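Local coordinates for response regulator receiver protein (Pseudoalteromonas atlantica T6c, PDB 3KTO) that probably takes part in two-component signalling as a CheY-like response regulator receiver domain, at residues K64-K76 / P93-D105. Sequence-based numbering, arbitrary orientation.
Sequences KDSGIELLETLVK and PTAVRAMRASAAD
R97 reaches from helix 92-100 to two acidic side chains of helix 66-76 and its N-terminal lead-in, tying together neighbouring helices of the CheY-like receiver fold. Its chain is extended, CG anti to the backbone N (chi1 178°), which lays the guanidinium across the groove between the helices. E72 is gripped side-on: R97 NE meets E72 OE2 at 2.9 Å from above the carboxylate plane, nearly straight at 173°, and R97 NH2 takes E72 OE1 at 3.0 Å on its syn side. The second partner, D65, is held less well, R97 NH1 reaching the anti side of D65 OD2 at 3.2 Å with its carboxylate almost perpendicular to the guanidinium. Were R97 an alanine, the carboxylates of E72 and D65 would probably lose their shared countercharge and the flank of I68 would be uncovered. A water further links E72 OE2 to the carbonyl O of R97. T94 OG1 lies 2.7 Å from D65 OD1, while the backbone N of T94 is bonded to D91, which also pairs with K64.

Beneath these salt bridges the two helices run nearly parallel, their segment axes closing to 9.7 Å at 17°. I68 packs CG2 against R97 CG, and its CD1 touches T94 CG2 and the carbonyl O of T94, with A98 CB further along. L71 packs on A101 and A103 and continues inward to V85 of the central sheet. Where a Schellman motif closes helix 92-100, L71 CG rests 3.4 Å from A101 O.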
ATOM      1  N   LYS A  64      11.547   6.965   3.245  1.00 17.45           N
ATOM      2  CA  LYS A  64      10.960   8.279   3.062  1.00 16.63           C
ATOM      3  C   LYS A  64      11.825   9.238   2.275  1.00 16.32           C
ATOM      4  O   LYS A  64      12.999   9.405   2.567  1.00 16.81           O
ATOM      5  CB  LYS A  64      10.608   8.905   4.414  1.00 19.01           C
ATOM      6  CG  LYS A  64       9.706  10.126   4.283  1.00 19.04           C
ATOM      7  CD  LYS A  64       9.340  10.673   5.652  1.00 21.45           C
ATOM      8  CE  LYS A  64       8.275  11.753   5.549  1.00 24.60           C
ATOM      9  NZ  LYS A  64       7.992  12.358   6.883  1.00 26.59           N
ATOM     10  N   ASP A  65      11.221   9.850   1.262  1.00 15.27           N
ATOM     11  CA  ASP A  65      11.889  10.829   0.424  1.00 15.99           C
ATOM     12  C   ASP A  65      13.089  10.337  -0.392  1.00 15.43           C
ATOM     13  O   ASP A  65      13.738  11.148  -1.032  1.00 14.57           O
ATOM     14  CB  ASP A  65      12.349  12.021   1.275  1.00 14.25           C
ATOM     15  CG  ASP A  65      11.189  12.861   1.799  1.00 18.29           C
ATOM     16  OD1 ASP A  65      10.032  12.627   1.387  1.00 16.87           O
ATOM     17  OD2 ASP A  65      11.452  13.764   2.624  1.00 18.14           O
ATOM     18  N   SER A  66      13.378   9.036  -0.392  1.00 16.05           N
ATOM     19  CA  SER A  66      14.541   8.550  -1.150  1.00 14.44           C
ATOM     20  C   SER A  66      14.445   8.836  -2.653  1.00 15.74           C
ATOM     21  O   SER A  66      15.460   9.051  -3.312  1.00 16.06           O
ATOM     22  CB  SER A  66      14.781   7.056  -0.895  1.00 13.63           C
ATOM     23  OG  SER A  66      13.695   6.241  -1.280  1.00 17.38           O
ATOM     24  N   GLY A  67      13.230   8.865  -3.191  1.00 14.31           N
ATOM     25  CA  GLY A  67      13.065   9.161  -4.601  1.00 12.94           C
ATOM     26  C   GLY A  67      13.410  10.618  -4.875  1.00 14.62           C
ATOM     27  O   GLY A  67      14.030  10.939  -5.892  1.00 14.83           O
ATOM     28  N   ILE A  68      13.014  11.505  -3.964  1.00 13.04           N
ATOM     29  CA  ILE A  68      13.293  12.930  -4.105  1.00 13.40           C
ATOM     30  C   ILE A  68      14.799  13.148  -3.971  1.00 13.86           C
ATOM     31  O   ILE A  68      15.379  13.974  -4.667  1.00 19.65           O
ATOM     32  CB  ILE A  68      12.527  13.743  -3.036  1.00 15.65           C
ATOM     33  CG1 ILE A  68      11.023  13.573  -3.264  1.00 16.02           C
ATOM     34  CG2 ILE A  68      12.897  15.217  -3.120  1.00 16.53           C
ATOM     35  CD1 ILE A  68      10.159  14.060  -2.104  1.00 16.39           C
ATOM     36  N   GLU A  69      15.430  12.396  -3.080  1.00 16.77           N
ATOM     37  CA  GLU A  69      16.877  12.501  -2.896  1.00 17.96           C
ATOM     38  C   GLU A  69      17.538  12.140  -4.240  1.00 18.92           C
ATOM     39  O   GLU A  69      18.494  12.783  -4.681  1.00 19.21           O
ATOM     40  CB  GLU A  69      17.317  11.543  -1.788  1.00 22.14           C
ATOM     41  CG  GLU A  69      18.781  11.606  -1.431  1.00 30.59           C
ATOM     42  CD  GLU A  69      19.128  10.665  -0.295  1.00 34.94           C
ATOM     43  OE1 GLU A  69      18.839   9.461  -0.419  1.00 37.78           O
ATOM     44  OE2 GLU A  69      19.685  11.127   0.723  1.00 38.84           O
ATOM     45  N   LEU A  70      17.016  11.109  -4.896  1.00 18.72           N
ATOM     46  CA  LEU A  70      17.542  10.707  -6.195  1.00 17.94           C
ATOM     47  C   LEU A  70      17.450  11.895  -7.149  1.00 18.84           C
ATOM     48  O   LEU A  70      18.408  12.213  -7.846  1.00 19.10           O
ATOM     49  CB  LEU A  70      16.750   9.526  -6.762  1.00 15.04           C
ATOM     50  CG  LEU A  70      17.060   9.130  -8.209  1.00 15.34           C
ATOM     51  CD1 LEU A  70      18.539   8.779  -8.372  1.00 17.01           C
ATOM     52  CD2 LEU A  70      16.187   7.943  -8.580  1.00 16.18           C
ATOM     53  N   LEU A  71      16.294  12.553  -7.176  1.00 17.87           N
ATOM     54  CA  LEU A  71      16.113  13.715  -8.046  1.00 18.18           C
ATOM     55  C   LEU A  71      17.138  14.798  -7.699  1.00 18.38           C
ATOM     56  O   LEU A  71      17.767  15.367  -8.582  1.00 18.21           O
ATOM     57  CB  LEU A  71      14.691  14.293  -7.904  1.00 18.13           C
ATOM     58  CG  LEU A  71      14.410  15.614  -8.631  1.00 17.31           C
ATOM     59  CD1 LEU A  71      14.817  15.518 -10.103  1.00 17.72           C
ATOM     60  CD2 LEU A  71      12.914  15.933  -8.513  1.00 18.36           C
ATOM     61  N   GLU A  72      17.290  15.081  -6.411  1.00 18.31           N
ATOM     62  CA  GLU A  72      18.240  16.098  -5.966  1.00 20.17           C
ATOM     63  C   GLU A  72      19.666  15.753  -6.416  1.00 20.64           C
ATOM     64  O   GLU A  72      20.412  16.621  -6.859  1.00 21.62           O
ATOM     65  CB  GLU A  72      18.183  16.237  -4.444  1.00 20.89           C
ATOM     66  CG  GLU A  72      16.802  16.654  -3.933  1.00 21.90           C
ATOM     67  CD  GLU A  72      16.688  16.655  -2.416  1.00 22.08           C
ATOM     68  OE1 GLU A  72      17.468  15.952  -1.748  1.00 22.34           O
ATOM     69  OE2 GLU A  72      15.790  17.345  -1.893  1.00 23.36           O
ATOM     70  N   THR A  73      20.031  14.482  -6.306  1.00 21.46           N
ATOM     71  CA  THR A  73      21.358  14.040  -6.706  1.00 23.11           C
ATOM     72  C   THR A  73      21.603  14.267  -8.194  1.00 25.30           C
ATOM     73  O   THR A  73      22.643  14.796  -8.586  1.00 26.14           O
ATOM     74  CB  THR A  73      21.562  12.550  -6.400  1.00 24.97           C
ATOM     75  OG1 THR A  73      21.587  12.361  -4.978  1.00 25.85           O
ATOM     76  CG2 THR A  73      22.874  12.049  -7.019  1.00 26.96           C
ATOM     77  N   LEU A  74      20.642  13.859  -9.017  1.00 24.68           N
ATOM     78  CA  LEU A  74      20.751  14.016 -10.459  1.00 25.47           C
ATOM     79  C   LEU A  74      20.834  15.486 -10.848  1.00 27.51           C
ATOM     80  O   LEU A  74      21.593  15.853 -11.747  1.00 28.12           O
ATOM     81  CB  LEU A  74      19.554  13.376 -11.153  1.00 25.12           C
ATOM     82  CG  LEU A  74      19.397  11.863 -11.014  1.00 23.60           C
ATOM     83  CD1 LEU A  74      18.080  11.453 -11.637  1.00 24.78           C
ATOM     84  CD2 LEU A  74      20.564  11.143 -11.690  1.00 27.14           C
ATOM     85  N   VAL A  75      20.051  16.325 -10.177  1.00 27.00           N
ATOM     86  CA  VAL A  75      20.060  17.754 -10.466  1.00 28.81           C
ATOM     87  C   VAL A  75      21.414  18.334 -10.073  1.00 30.31           C
ATOM     88  O   VAL A  75      21.938  19.229 -10.729  1.00 30.13           O
ATOM     89  CB  VAL A  75      18.941  18.493  -9.692  1.00 29.61           C
ATOM     90  CG1 VAL A  75      19.121  20.005  -9.829  1.00 29.90           C
ATOM     91  CG2 VAL A  75      17.580  18.075 -10.228  1.00 28.93           C
ATOM     92  N   LYS A  76      21.980  17.808  -8.998  1.00 33.35           N
ATOM     93  CA  LYS A  76      23.275  18.263  -8.534  1.00 37.69           C
ATOM     94  C   LYS A  76      24.344  17.883  -9.563  1.00 39.18           C
ATOM     95  O   LYS A  76      25.321  18.608  -9.747  1.00 38.29           O
ATOM     96  CB  LYS A  76      23.594  17.624  -7.186  1.00 39.70           C
ATOM     97  CG  LYS A  76      24.664  18.339  -6.409  1.00 45.08           C
ATOM     98  CD  LYS A  76      24.945  17.637  -5.096  1.00 47.63           C
ATOM     99  CE  LYS A  76      25.840  18.494  -4.216  1.00 50.17           C
ATOM    100  NZ  LYS A  76      27.094  18.896  -4.917  1.00 50.15           N
ATOM    101  N   PRO A  93       5.744  18.560   3.942  1.00 18.78           N
ATOM    102  CA  PRO A  93       7.183  18.765   3.719  1.00 17.63           C
ATOM    103  C   PRO A  93       7.749  17.979   2.532  1.00 17.17           C
ATOM    104  O   PRO A  93       8.608  18.473   1.809  1.00 16.64           O
ATOM    105  CB  PRO A  93       7.802  18.357   5.054  1.00 18.72           C
ATOM    106  CG  PRO A  93       6.751  18.797   6.037  1.00 20.72           C
ATOM    107  CD  PRO A  93       5.476  18.295   5.366  1.00 18.21           C
ATOM    108  N   THR A  94       7.267  16.761   2.330  1.00 17.31           N
ATOM    109  CA  THR A  94       7.734  15.950   1.205  1.00 15.21           C
ATOM    110  C   THR A  94       7.379  16.622  -0.139  1.00 15.81           C
ATOM    111  O   THR A  94       8.212  16.705  -1.051  1.00 16.58           O
ATOM    112  CB  THR A  94       7.138  14.531   1.285  1.00 14.19           C
ATOM    113  OG1 THR A  94       7.782  13.815   2.349  1.00 15.68           O
ATOM    114  CG2 THR A  94       7.318  13.780  -0.039  1.00 12.59           C
ATOM    115  N   ALA A  95       6.151  17.114  -0.245  1.00 15.63           N
ATOM    116  CA  ALA A  95       5.699  17.797  -1.464  1.00 14.73           C
ATOM    117  C   ALA A  95       6.562  19.026  -1.717  1.00 14.52           C
ATOM    118  O   ALA A  95       7.010  19.264  -2.837  1.00 15.04           O
ATOM    119  CB  ALA A  95       4.227  18.212  -1.328  1.00 13.16           C
ATOM    120  N   VAL A  96       6.796  19.808  -0.668  1.00 15.20           N
ATOM    121  CA  VAL A  96       7.608  21.011  -0.781  1.00 12.60           C
ATOM    122  C   VAL A  96       9.044  20.668  -1.180  1.00 15.40           C
ATOM    123  O   VAL A  96       9.634  21.331  -2.029  1.00 17.36           O
ATOM    124  CB  VAL A  96       7.610  21.808   0.558  1.00 15.02           C
ATOM    125  CG1 VAL A  96       8.603  22.965   0.490  1.00 15.64           C
ATOM    126  CG2 VAL A  96       6.205  22.339   0.846  1.00 13.63           C
ATOM    127  N   ARG A  97       9.611  19.641  -0.566  1.00 14.92           N
ATOM    128  CA  ARG A  97      10.970  19.238  -0.904  1.00 16.39           C
ATOM    129  C   ARG A  97      11.039  18.846  -2.385  1.00 15.66           C
ATOM    130  O   ARG A  97      12.011  19.144  -3.078  1.00 17.02           O
ATOM    131  CB  ARG A  97      11.394  18.064  -0.026  1.00 16.60           C
ATOM    132  CG  ARG A  97      12.776  17.556  -0.331  1.00 19.62           C
ATOM    133  CD  ARG A  97      13.157  16.413   0.595  1.00 19.21           C
ATOM    134  NE  ARG A  97      14.529  15.986   0.343  1.00 19.38           N
ATOM    135  CZ  ARG A  97      15.170  15.084   1.074  1.00 17.45           C
ATOM    136  NH1 ARG A  97      14.566  14.507   2.105  1.00 16.28           N
ATOM    137  NH2 ARG A  97      16.415  14.761   0.766  1.00 21.65           N
ATOM    138  N   ALA A  98       9.991  18.182  -2.861  1.00 15.03           N
ATOM    139  CA  ALA A  98       9.907  17.754  -4.248  1.00 14.49           C
ATOM    140  C   ALA A  98       9.925  18.954  -5.180  1.00 15.80           C
ATOM    141  O   ALA A  98      10.671  18.971  -6.165  1.00 17.65           O
ATOM    142  CB  ALA A  98       8.641  16.952  -4.465  1.00 16.10           C
HETATM  143  N   MSE A  99       9.111  19.960  -4.872  1.00 13.91           N
HETATM  144  CA  MSE A  99       9.063  21.149  -5.712  1.00 16.08           C
HETATM  145  C   MSE A  99      10.400  21.902  -5.695  1.00 17.51           C
HETATM  146  O   MSE A  99      10.845  22.394  -6.727  1.00 18.59           O
HETATM  147  CB  MSE A  99       7.901  22.071  -5.296  1.00 18.35           C
HETATM  148  CG  MSE A  99       6.491  21.430  -5.444  1.00 20.80           C
HETATM  149 SE   MSE A  99       6.181  20.407  -7.079  1.00 31.20          SE
HETATM  150  CE  MSE A  99       6.890  18.766  -6.486  1.00 34.29           C
ATOM    151  N   ARG A 100      11.053  21.977  -4.538  1.00 16.47           N
ATOM    152  CA  ARG A 100      12.350  22.651  -4.479  1.00 18.33           C
ATOM    153  C   ARG A 100      13.410  21.844  -5.225  1.00 19.33           C
ATOM    154  O   ARG A 100      14.447  22.374  -5.610  1.00 20.31           O
ATOM    155  CB  ARG A 100      12.793  22.844  -3.028  1.00 18.91           C
ATOM    156  CG  ARG A 100      12.102  24.003  -2.342  1.00 22.19           C
ATOM    157  CD  ARG A 100      12.436  24.070  -0.870  1.00 24.45           C
ATOM    158  NE  ARG A 100      11.919  25.292  -0.266  1.00 23.52           N
ATOM    159  CZ  ARG A 100      11.630  25.410   1.023  1.00 27.04           C
ATOM    160  NH1 ARG A 100      11.806  24.377   1.836  1.00 26.63           N
ATOM    161  NH2 ARG A 100      11.166  26.557   1.501  1.00 27.15           N
ATOM    162  N   ALA A 101      13.152  20.556  -5.415  1.00 19.68           N
ATOM    163  CA  ALA A 101      14.099  19.692  -6.110  1.00 21.97           C
ATOM    164  C   ALA A 101      13.877  19.779  -7.617  1.00 21.76           C
ATOM    165  O   ALA A 101      14.429  18.987  -8.381  1.00 23.49           O
ATOM    166  CB  ALA A 101      13.946  18.253  -5.628  1.00 21.54           C
ATOM    167  N   SER A 102      13.046  20.741  -8.019  1.00 21.37           N
ATOM    168  CA  SER A 102      12.713  21.016  -9.414  1.00 20.96           C
ATOM    169  C   SER A 102      11.693  20.100 -10.084  1.00 20.54           C
ATOM    170  O   SER A 102      11.553  20.126 -11.303  1.00 20.24           O
ATOM    171  CB  SER A 102      13.976  21.043 -10.276  1.00 24.39           C
ATOM    172  OG  SER A 102      14.368  19.728 -10.640  1.00 29.46           O
ATOM    173  N   ALA A 103      10.982  19.294  -9.311  1.00 18.34           N
ATOM    174  CA  ALA A 103       9.980  18.407  -9.899  1.00 17.45           C
ATOM    175  C   ALA A 103       8.993  19.222 -10.734  1.00 19.51           C
ATOM    176  O   ALA A 103       8.599  20.312 -10.332  1.00 19.15           O
ATOM    177  CB  ALA A 103       9.234  17.660  -8.796  1.00 15.83           C
ATOM    178  N   ALA A 104       8.611  18.702 -11.896  1.00 19.53           N
ATOM    179  CA  ALA A 104       7.654  19.400 -12.761  1.00 21.03           C
ATOM    180  C   ALA A 104       6.249  19.303 -12.164  1.00 21.61           C
ATOM    181  O   ALA A 104       5.424  20.186 -12.358  1.00 23.61           O
ATOM    182  CB  ALA A 104       7.668  18.800 -14.171  1.00 23.20           C
ATOM    183  N   ASP A 105       5.986  18.220 -11.440  1.00 20.39           N
ATOM    184  CA  ASP A 105       4.691  18.023 -10.789  1.00 20.38           C
ATOM    185  C   ASP A 105       4.843  16.954  -9.708  1.00 18.98           C
ATOM    186  O   ASP A 105       5.800  16.179  -9.716  1.00 17.17           O
ATOM    187  CB  ASP A 105       3.621  17.603 -11.818  1.00 20.60           C
ATOM    188  CG  ASP A 105       2.185  17.809 -11.307  1.00 24.73           C
ATOM    189  OD1 ASP A 105       1.994  18.540 -10.317  1.00 24.58           O
ATOM    190  OD2 ASP A 105       1.242  17.246 -11.909  1.00 24.77           O
TER
HETATM  191  O   HOH W   1       8.485  14.908   5.288  1.00 25.61           O
HETATM  192  O   HOH W   2      14.418  19.612  -2.308  1.00 18.98           O